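Local coordinates for protein leukotriene A-4 hydrolase (Saccharomyces cerevisiae, PDB 2XQ0) that uses one zinc ion to remove N-terminal residues from peptides, preferring di- and tripeptides, and also shows weak epoxide hydrolase activity toward leukotriene A4 in vitro, at residues Q236-N241 with L288-R293; N473-A478 with L511-E516; N556-F561 with M589-P594. All blocks are in the same frame, centred on the assembly; numbering follows the deposited sequence.

Contact 1: residues Q236-N241 with L288-R293. Unlike the reference sequence in segment 288-293: Leu289 (reference Ile).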
loop_
_atom_site.group_PDB
_atom_site.type_symbol
_atom_site.label_atom_id
_atom_site.label_comp_id
_atom_site.label_asym_id
_atom_site.label_seq_id
_atom_site.Cartn_x
_atom_site.Cartn_y
_atom_site.Cartn_z
ATOM N N GLN A 236 -20.625 4.073 4.996
ATOM C CA GLN A 236 -21.540 3.924 3.866
ATOM C C GLN A 236 -21.707 5.242 3.129
ATOM O O GLN A 236 -21.672 5.296 1.888
ATOM C CB GLN A 236 -22.893 3.369 4.328
ATOM C CG GLN A 236 -23.843 3.038 3.189
ATOM C CD GLN A 236 -25.212 2.619 3.677
ATOM O OE1 GLN A 236 -25.616 2.956 4.785
ATOM N NE2 GLN A 236 -25.927 1.876 2.855
ATOM N N TRP A 237 -21.872 6.322 3.884
ATOM C CA TRP A 237 -22.078 7.614 3.252
ATOM C C TRP A 237 -20.821 8.024 2.490
ATOM O O TRP A 237 -20.900 8.604 1.420
ATOM C CB TRP A 237 -22.442 8.688 4.290
ATOM C CG TRP A 237 -22.713 10.023 3.655
ATOM C CD1 TRP A 237 -23.915 10.482 3.195
ATOM C CD2 TRP A 237 -21.761 11.063 3.404
ATOM N NE1 TRP A 237 -23.767 11.747 2.670
ATOM C CE2 TRP A 237 -22.456 12.129 2.793
ATOM C CE3 TRP A 237 -20.389 11.203 3.646
ATOM C CZ2 TRP A 237 -21.823 13.310 2.408
ATOM C CZ3 TRP A 237 -19.759 12.378 3.261
ATOM C CH2 TRP A 237 -20.482 13.419 2.653
ATOM N N GLU A 238 -19.658 7.703 3.036
ATOM C CA GLU A 238 -18.412 8.192 2.450
ATOM C C GLU A 238 -18.149 7.557 1.085
ATOM O O GLU A 238 -17.551 8.184 0.214
ATOM C CB GLU A 238 -17.226 7.963 3.389
ATOM C CG GLU A 238 -16.001 8.846 3.103
ATOM C CD GLU A 238 -16.035 10.177 3.879
ATOM O OE1 GLU A 238 -16.891 10.323 4.772
ATOM O OE2 GLU A 238 -15.199 11.064 3.602
ATOM N N PHE A 239 -18.636 6.331 0.885
ATOM C CA PHE A 239 -18.273 5.544 -0.293
ATOM C C PHE A 239 -19.404 5.383 -1.294
ATOM O O PHE A 239 -19.164 5.089 -2.467
ATOM C CB PHE A 239 -17.830 4.137 0.130
ATOM C CG PHE A 239 -16.565 4.111 0.936
ATOM C CD1 PHE A 239 -15.480 4.891 0.577
ATOM C CD2 PHE A 239 -16.448 3.278 2.032
ATOM C CE1 PHE A 239 -14.309 4.861 1.321
ATOM C CE2 PHE A 239 -15.281 3.239 2.767
ATOM C CZ PHE A 239 -14.215 4.039 2.415
ATOM N N GLU A 240 -20.639 5.532 -0.824
ATOM C CA GLU A 240 -21.798 5.072 -1.609
ATOM C C GLU A 240 -22.076 5.938 -2.823
ATOM O O GLU A 240 -22.836 5.535 -3.704
ATOM C CB GLU A 240 -23.078 5.028 -0.763
ATOM C CG GLU A 240 -23.587 6.406 -0.400
ATOM C CD GLU A 240 -24.767 6.386 0.587
ATOM O OE1 GLU A 240 -25.371 5.313 0.837
ATOM O OE2 GLU A 240 -25.084 7.462 1.121
ATOM N N ASN A 241 -21.498 7.135 -2.858
ATOM C CA ASN A 241 -21.780 8.066 -3.946
ATOM C C ASN A 241 -20.764 7.929 -5.059
ATOM O O ASN A 241 -20.933 8.509 -6.114
ATOM C CB ASN A 241 -21.772 9.511 -3.449
ATOM C CG ASN A 241 -21.981 10.528 -4.574
ATOM O OD1 ASN A 241 -23.081 10.651 -5.122
ATOM N ND2 ASN A 241 -20.923 11.269 -4.914
ATOM N N LEU A 288 -9.704 7.284 6.287
ATOM C CA LEU A 288 -10.242 7.668 4.992
ATOM C C LEU A 288 -11.555 8.414 5.195
ATOM O O LEU A 288 -11.980 9.176 4.330
ATOM C CB LEU A 288 -10.491 6.453 4.085
ATOM C CG LEU A 288 -9.288 5.745 3.455
ATOM C CD1 LEU A 288 -9.735 4.944 2.237
ATOM C CD2 LEU A 288 -8.234 6.772 3.065
ATOM N N LEU A 289 -12.203 8.186 6.333
ATOM C CA LEU A 289 -13.472 8.835 6.603
ATOM C C LEU A 289 -13.277 10.259 7.095
ATOM O O LEU A 289 -12.809 10.485 8.216
ATOM C CB LEU A 289 -14.292 8.045 7.616
ATOM C CG LEU A 289 -15.209 7.022 6.960
ATOM C CD1 LEU A 289 -14.384 5.936 6.274
ATOM C CD2 LEU A 289 -16.150 6.446 7.995
ATOM N N ALA A 290 -13.670 11.212 6.255
ATOM C CA ALA A 290 -13.505 12.621 6.559
ATOM C C ALA A 290 -14.859 13.328 6.652
ATOM O O ALA A 290 -14.935 14.507 7.004
ATOM C CB ALA A 290 -12.629 13.276 5.502
ATOM N N HIS A 291 -15.924 12.600 6.334
ATOM C CA HIS A 291 -17.290 13.132 6.400
ATOM C C HIS A 291 -17.640 14.092 5.266
ATOM O O HIS A 291 -18.735 14.648 5.246
ATOM C CB HIS A 291 -17.586 13.775 7.769
ATOM C CG HIS A 291 -17.473 12.819 8.917
ATOM N ND1 HIS A 291 -16.319 12.679 9.661
ATOM C CD2 HIS A 291 -18.358 11.933 9.429
ATOM C CE1 HIS A 291 -16.503 11.755 10.588
ATOM N NE2 HIS A 291 -17.731 11.285 10.469
ATOM N N ASP A 292 -16.728 14.270 4.319
ATOM C CA ASP A 292 -17.005 15.116 3.156
ATOM C C ASP A 292 -16.636 14.440 1.834
ATOM O O ASP A 292 -16.924 14.969 0.757
ATOM C CB ASP A 292 -16.265 16.446 3.276
ATOM C CG ASP A 292 -14.766 16.268 3.342
ATOM O OD1 ASP A 292 -14.296 15.121 3.195
ATOM O OD2 ASP A 292 -14.055 17.274 3.541
ATOM N N ARG A 293 -15.992 13.278 1.929
ATOM C CA ARG A 293 -15.558 12.505 0.764
ATOM C C ARG A 293 -14.272 13.000 0.102
ATOM O O ARG A 293 -14.092 12.827 -1.101
ATOM C CB ARG A 293 -16.679 12.390 -0.267
ATOM C CG ARG A 293 -17.855 11.607 0.244
ATOM C CD ARG A 293 -19.081 11.774 -0.619
ATOM N NE ARG A 293 -20.185 10.968 -0.110
ATOM C CZ ARG A 293 -21.447 11.104 -0.500
ATOM N NH1 ARG A 293 -21.772 12.034 -1.391
ATOM N NH2 ARG A 293 -22.387 10.320 0.005
HETATM O O HOH W 1 -13.030 10.891 2.247
HETATM O O HOH W 2 -25.218 9.948 -0.484
#
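Glu238 turns its carboxylate into the backbone of the loop 288-293, and this buried end is the tight part of the contact. Glu238 OE2 is gripped by two amides that reach it from opposite faces of the carboxylate plane, Ala290 N at 3.1 Å and Arg293 N at 2.9 Å. His291 N bonds Glu238 OE1 at 2.9 Å on the syn side and reaches OE2 only weakly. A water bridges Glu238 OE2 to Leu288 O. With CG anti to the backbone N and the chain bent at CG (chi2 90°), the carboxylate folds into the turn, and these bonds fix its rotation. Asp292 OD1, 4.2 Å from Glu238 OE2, bonds Ser294 instead; its nearness would tend to raise the proton affinity of Glu238, whereas the amide donors would probably favour the ionised form.

Toward solvent the grip passes to one side chain. The extended Arg293 lays its guanidinium flat on the exposed Trp237 indole, planes 18° apart, with CZ 3.7 Å from the centroid of the six-membered ring in a cation-pi contact. In its own plane the same group holds Trp237 O side-on, through Arg293 NH2 at 2.7 Å and Arg293 NE at 2.9 Å. Asn241 CB covers the opposite guanidinium face. The looser rim lies at Glu240, whose OE2 is beyond salt-bridge range of Arg293 NH2 and is linked to it through a second water.

The contact thus ties helix 229-239 and the residues that follow it to the loop between strand 282-284 and the zinc-binding helix 297-311, within the M1 peptidase domain. Leu288 and Phe239 pack on Ile299 of that helix, and Phe239 also touches Ile219 of strand 215-220.

Contact 2: residues N473-A478 with L511-E516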
loop_
_atom_site.group_PDB
_atom_site.type_symbol
_atom_site.label_atom_id
_atom_site.label_comp_id
_atom_site.label_asym_id
_atom_site.label_seq_id
_atom_site.Cartn_x
_atom_site.Cartn_y
_atom_site.Cartn_z
ATOM N N ASN A 473 -2.386 28.761 -7.165
ATOM C CA ASN A 473 -3.062 29.476 -6.086
ATOM C C ASN A 473 -2.463 29.128 -4.715
ATOM O O ASN A 473 -2.239 30.003 -3.867
ATOM C CB ASN A 473 -4.532 29.081 -6.119
ATOM C CG ASN A 473 -4.728 27.638 -6.607
ATOM O OD1 ASN A 473 -4.427 26.680 -5.886
ATOM N ND2 ASN A 473 -5.210 27.484 -7.841
ATOM N N VAL A 474 -2.177 27.845 -4.517
ATOM C CA VAL A 474 -1.612 27.365 -3.261
ATOM C C VAL A 474 -0.231 27.928 -3.042
ATOM O O VAL A 474 0.066 28.494 -1.990
ATOM C CB VAL A 474 -1.525 25.835 -3.262
ATOM C CG1 VAL A 474 -0.784 25.340 -2.034
ATOM C CG2 VAL A 474 -2.933 25.242 -3.336
ATOM N N TYR A 475 0.618 27.780 -4.049
ATOM C CA TYR A 475 1.966 28.326 -3.988
ATOM C C TYR A 475 1.959 29.837 -3.755
ATOM O O TYR A 475 2.726 30.348 -2.939
ATOM C CB TYR A 475 2.730 27.981 -5.268
ATOM C CG TYR A 475 3.068 26.507 -5.393
ATOM C CD1 TYR A 475 3.485 25.780 -4.293
ATOM C CD2 TYR A 475 2.978 25.851 -6.615
ATOM C CE1 TYR A 475 3.800 24.428 -4.405
ATOM C CE2 TYR A 475 3.292 24.503 -6.734
ATOM C CZ TYR A 475 3.702 23.799 -5.631
ATOM O OH TYR A 475 4.018 22.458 -5.750
ATOM N N GLN A 476 1.109 30.561 -4.472
ATOM C CA GLN A 476 1.016 32.004 -4.255
ATOM C C GLN A 476 0.714 32.385 -2.806
ATOM O O GLN A 476 1.360 33.265 -2.254
ATOM C CB GLN A 476 -0.000 32.643 -5.190
ATOM C CG GLN A 476 0.424 32.596 -6.641
ATOM C CD GLN A 476 -0.637 33.144 -7.564
ATOM O OE1 GLN A 476 -1.410 34.026 -7.182
ATOM N NE2 GLN A 476 -0.682 32.629 -8.789
ATOM N N LEU A 477 -0.263 31.727 -2.196
ATOM C CA LEU A 477 -0.639 32.049 -0.828
ATOM C C LEU A 477 0.486 31.750 0.146
ATOM O O LEU A 477 0.801 32.584 0.996
ATOM C CB LEU A 477 -1.902 31.300 -0.402
ATOM C CG LEU A 477 -2.475 31.699 0.961
ATOM C CD1 LEU A 477 -2.911 33.171 0.937
ATOM C CD2 LEU A 477 -3.641 30.800 1.329
ATOM N N ALA A 478 1.083 30.561 0.053
ATOM C CA ALA A 478 2.181 30.223 0.956
ATOM C C ALA A 478 3.293 31.263 0.850
ATOM O O ALA A 478 3.812 31.736 1.862
ATOM C CB ALA A 478 2.717 28.812 0.686
ATOM N N LEU A 511 -5.217 22.159 0.669
ATOM C CA LEU A 511 -4.875 22.513 2.049
ATOM C C LEU A 511 -3.616 21.788 2.512
ATOM O O LEU A 511 -2.724 22.392 3.116
ATOM C CB LEU A 511 -6.036 22.199 3.006
ATOM C CG LEU A 511 -7.261 23.111 2.906
ATOM C CD1 LEU A 511 -8.419 22.570 3.733
ATOM C CD2 LEU A 511 -6.913 24.530 3.336
ATOM N N VAL A 512 -3.545 20.488 2.238
ATOM C CA VAL A 512 -2.362 19.715 2.568
ATOM C C VAL A 512 -1.107 20.287 1.899
ATOM O O VAL A 512 -0.087 20.514 2.567
ATOM C CB VAL A 512 -2.566 18.230 2.225
ATOM C CG1 VAL A 512 -1.260 17.479 2.298
ATOM C CG2 VAL A 512 -3.597 17.622 3.185
ATOM N N LEU A 513 -1.186 20.532 0.593
ATOM C CA LEU A 513 -0.078 21.149 -0.136
ATOM C C LEU A 513 0.262 22.532 0.420
ATOM O O LEU A 513 1.433 22.874 0.584
ATOM C CB LEU A 513 -0.380 21.253 -1.634
ATOM C CG LEU A 513 0.741 21.912 -2.471
ATOM C CD1 LEU A 513 2.028 21.097 -2.445
ATOM C CD2 LEU A 513 0.301 22.113 -3.889
ATOM N N PHE A 514 -0.757 23.340 0.698
ATOM C CA PHE A 514 -0.532 24.653 1.324
ATOM C C PHE A 514 0.272 24.575 2.626
ATOM O O PHE A 514 1.312 25.231 2.757
ATOM C CB PHE A 514 -1.866 25.362 1.566
ATOM C CG PHE A 514 -1.735 26.654 2.323
ATOM C CD1 PHE A 514 -1.029 27.724 1.784
ATOM C CD2 PHE A 514 -2.328 26.809 3.567
ATOM C CE1 PHE A 514 -0.911 28.918 2.471
ATOM C CE2 PHE A 514 -2.213 28.001 4.264
ATOM C CZ PHE A 514 -1.502 29.059 3.713
ATOM N N LEU A 515 -0.217 23.784 3.583
ATOM C CA LEU A 515 0.434 23.618 4.891
ATOM C C LEU A 515 1.822 23.023 4.732
ATOM O O LEU A 515 2.743 23.368 5.469
ATOM C CB LEU A 515 -0.402 22.731 5.823
ATOM C CG LEU A 515 -1.750 23.302 6.289
ATOM C CD1 LEU A 515 -2.648 22.209 6.835
ATOM C CD2 LEU A 515 -1.544 24.405 7.317
ATOM N N GLU A 516 1.965 22.119 3.769
ATOM C CA GLU A 516 3.278 21.583 3.419
ATOM C C GLU A 516 4.210 22.717 2.970
ATOM O O GLU A 516 5.261 22.942 3.589
ATOM C CB GLU A 516 3.146 20.479 2.354
ATOM C CG GLU A 516 4.449 19.922 1.807
ATOM C CD GLU A 516 5.271 19.174 2.850
ATOM O OE1 GLU A 516 5.068 19.402 4.065
ATOM O OE2 GLU A 516 6.128 18.351 2.452
#
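Val474 CG1 sits over the backbone of Phe514, 3.4 Å from its N and 3.8 Å from its CB, and touches Leu513 CG from the same position. CG1 lies anti to the backbone N of Val474 (chi1 173°), which aims this methyl between the two side chains, where the helices come closest. On one flank, Leu477 CD2 stands over a face of the Phe514 ring, 3.5 Å from CE1, and its CG touches the same ring atom. The ring edge is turned to the first helix: Ala478 N lies in the ring plane, 3.5 Å from Phe514 CE1, and the Ala478 methyl adds a looser contact. Were Phe514 replaced by an alanine, a gap would probably open beside Leu477 and Ala478, and the Leu477 branch would be less confined. On the other flank, the methyls of Leu513 meet the phenol end of Tyr475, with Leu513 CD2 4.2 Å from Tyr475 CZ, the two side chains crossing at about a right angle.

These residues join helices 469-484 and 508-519, whose local axes run in roughly the same direction 9.1 Å apart and cross at -33°. The pair belongs to the helical C-terminal part of the leukotriene A4 hydrolase fold, and the contact is van der Waals packing of side chains on side chains and on backbone; Ala478 N, at the ring edge, is bonded within its own helix to Val474 O.

Further out, the Tyr475 ring stacks on His523, which probably helps to set its angle, and Tyr475 and Ala478 both touch Thr517. Leu477 also packs on Ile503, Phe506 and Tyr547, so its position over the ring is backed from several sides. Beyond Leu513 lie Phe346 and Ile350 of helix 341-360.

Contact 3: residues N556-F561 with M589-P594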
loop_
_atom_site.group_PDB
_atom_site.type_symbol
_atom_site.label_atom_id
_atom_site.label_comp_id
_atom_site.label_asym_id
_atom_site.label_seq_id
_atom_site.Cartn_x
_atom_site.Cartn_y
_atom_site.Cartn_z
ATOM N N ASN A 556 -10.585 15.919 8.457
ATOM C CA ASN A 556 -9.706 15.176 7.549
ATOM C C ASN A 556 -8.353 14.953 8.196
ATOM O O ASN A 556 -7.613 15.895 8.418
ATOM C CB ASN A 556 -9.544 15.932 6.228
ATOM C CG ASN A 556 -8.778 15.127 5.167
ATOM O OD1 ASN A 556 -7.814 14.428 5.467
ATOM N ND2 ASN A 556 -9.216 15.235 3.922
ATOM N N ALA A 557 -8.030 13.701 8.501
ATOM C CA ALA A 557 -6.789 13.367 9.193
ATOM C C ALA A 557 -5.556 13.854 8.451
ATOM O O ALA A 557 -4.508 14.079 9.056
ATOM C CB ALA A 557 -6.697 11.858 9.417
ATOM N N GLU A 558 -5.673 13.984 7.134
ATOM C CA GLU A 558 -4.557 14.455 6.313
ATOM C C GLU A 558 -4.260 15.923 6.571
ATOM O O GLU A 558 -3.099 16.326 6.644
ATOM C CB GLU A 558 -4.863 14.283 4.821
ATOM C CG GLU A 558 -4.910 12.856 4.345
ATOM C CD GLU A 558 -3.548 12.347 3.946
ATOM O OE1 GLU A 558 -2.577 13.131 4.037
ATOM O OE2 GLU A 558 -3.448 11.174 3.532
ATOM N N VAL A 559 -5.317 16.728 6.658
ATOM C CA VAL A 559 -5.171 18.151 6.925
ATOM C C VAL A 559 -4.843 18.371 8.397
ATOM O O VAL A 559 -3.988 19.184 8.742
ATOM C CB VAL A 559 -6.454 18.929 6.615
ATOM C CG1 VAL A 559 -6.326 20.355 7.156
ATOM C CG2 VAL A 559 -6.753 18.927 5.102
ATOM N N VAL A 560 -5.543 17.651 9.264
ATOM C CA VAL A 560 -5.287 17.737 10.693
ATOM C C VAL A 560 -3.814 17.463 10.989
ATOM O O VAL A 560 -3.205 18.157 11.800
ATOM C CB VAL A 560 -6.187 16.769 11.486
ATOM C CG1 VAL A 560 -5.651 16.574 12.895
ATOM C CG2 VAL A 560 -7.626 17.285 11.505
ATOM N N PHE A 561 -3.237 16.475 10.309
ATOM C CA PHE A 561 -1.835 16.141 10.528
ATOM C C PHE A 561 -0.939 17.297 10.153
ATOM O O PHE A 561 -0.039 17.650 10.906
ATOM C CB PHE A 561 -1.403 14.912 9.735
ATOM C CG PHE A 561 0.083 14.681 9.767
ATOM C CD1 PHE A 561 0.658 13.945 10.790
ATOM C CD2 PHE A 561 0.907 15.230 8.798
ATOM C CE1 PHE A 561 2.028 13.744 10.838
ATOM C CE2 PHE A 561 2.276 15.034 8.836
ATOM C CZ PHE A 561 2.840 14.286 9.863
ATOM N N MET A 589 0.701 4.454 9.682
ATOM C CA MET A 589 2.124 4.789 9.775
ATOM C C MET A 589 2.433 6.178 9.246
ATOM O O MET A 589 3.177 6.942 9.869
ATOM C CB MET A 589 2.994 3.743 9.069
ATOM C CG MET A 589 3.316 2.540 9.942
ATOM S SD MET A 589 4.432 1.345 9.180
ATOM C CE MET A 589 3.428 0.713 7.836
ATOM N N LYS A 590 1.844 6.511 8.105
ATOM C CA LYS A 590 2.124 7.800 7.464
ATOM C C LYS A 590 1.941 8.996 8.408
ATOM O O LYS A 590 2.586 10.030 8.221
ATOM C CB LYS A 590 1.285 7.969 6.189
ATOM C CG LYS A 590 0.102 8.918 6.322
ATOM C CD LYS A 590 -0.728 9.015 5.032
ATOM C CE LYS A 590 -0.054 9.856 3.959
ATOM N NZ LYS A 590 -1.014 10.234 2.878
ATOM N N PHE A 591 1.072 8.868 9.413
ATOM C CA PHE A 591 0.864 9.949 10.388
ATOM C C PHE A 591 1.630 9.720 11.683
ATOM O O PHE A 591 2.246 10.644 12.226
ATOM C CB PHE A 591 -0.620 10.139 10.719
ATOM C CG PHE A 591 -1.492 10.341 9.511
ATOM C CD1 PHE A 591 -1.187 11.313 8.577
ATOM C CD2 PHE A 591 -2.625 9.558 9.321
ATOM C CE1 PHE A 591 -1.987 11.494 7.467
ATOM C CE2 PHE A 591 -3.431 9.739 8.210
ATOM C CZ PHE A 591 -3.112 10.702 7.288
ATOM N N VAL A 592 1.584 8.478 12.161
ATOM C CA VAL A 592 2.215 8.075 13.414
ATOM C C VAL A 592 3.736 8.274 13.441
ATOM O O VAL A 592 4.258 8.915 14.358
ATOM C CB VAL A 592 1.863 6.611 13.753
ATOM C CG1 VAL A 592 2.696 6.093 14.924
ATOM C CG2 VAL A 592 0.373 6.485 14.048
ATOM N N ARG A 593 4.441 7.732 12.447
ATOM C CA ARG A 593 5.902 7.847 12.395
ATOM C C ARG A 593 6.363 9.304 12.361
ATOM O O ARG A 593 7.164 9.733 13.197
ATOM C CB ARG A 593 6.475 7.110 11.185
ATOM C CG ARG A 593 6.420 5.609 11.271
ATOM C CD ARG A 593 7.164 4.985 10.106
ATOM N NE ARG A 593 8.608 5.148 10.242
ATOM C CZ ARG A 593 9.504 4.519 9.486
ATOM N NH1 ARG A 593 9.100 3.682 8.534
ATOM N NH2 ARG A 593 10.803 4.721 9.689
ATOM N N PRO A 594 5.873 10.071 11.378
ATOM C CA PRO A 594 6.275 11.474 11.306
ATOM C C PRO A 594 5.802 12.242 12.533
ATOM O O PRO A 594 6.489 13.155 12.982
ATOM C CB PRO A 594 5.534 11.994 10.064
ATOM C CG PRO A 594 5.180 10.773 9.274
ATOM C CD PRO A 594 4.960 9.689 10.283
#
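Two helices of the C-terminal helical domain, 557-569 and 589-600, meet near their N-terminal ends with local axes 15° from parallel, held by a phenylalanine pair and a salt bridge. Phe561 and Phe591 lie obliquely, centroids 5.7 Å apart, with Phe561 CB 3.8 Å from Phe591 CD1. The far end of the Phe561 ring reaches Pro594, CZ to CB 3.5 Å. Ala557 O lies over one face of the Phe591 ring, while the Glu558 carboxylate meets the ring edge with its plane steeply inclined. From there Glu558 OE2 uses its syn lone pair to take Lys590 NZ at 2.7 Å; the glutamate chain bends at CG (chi2 -87°), turning the carboxylate back across the ring edge to the lysine. Asn556 caps the first helix, its OD1 accepting from Glu558 N.

Lys590 lies about 6 Å from the bound bestatin, side chain to ligand, so the salt bridge stands close to the substrate pocket. Trp582 of helix 576-582 packs on both phenylalanines, Val559 faces helix 508-519, and Met589 and Val592 rest on Cys622 of helix 620-629.

In the fold
Contact 2 is the most buried of the three and is held by packing alone, with no polar bond between its segments; it lies away from the active site. Contacts 1 and 3 are only partly buried and mix packing with charge: in contact 1 a buried carboxylate answers loop amides and an arginine stacks at the surface, whereas in contact 3 a salt bridge edges an aromatic pair. Both approach the bestatin pocket, one from the peptidase domain and the other from the C-terminal domain, and they touch through Ala290 and Asn556. Helices 508-519 and 557-569 link contacts 2 and 3, Val512 and Leu511 packing on Val559; contacts 1 and 2 do not touch.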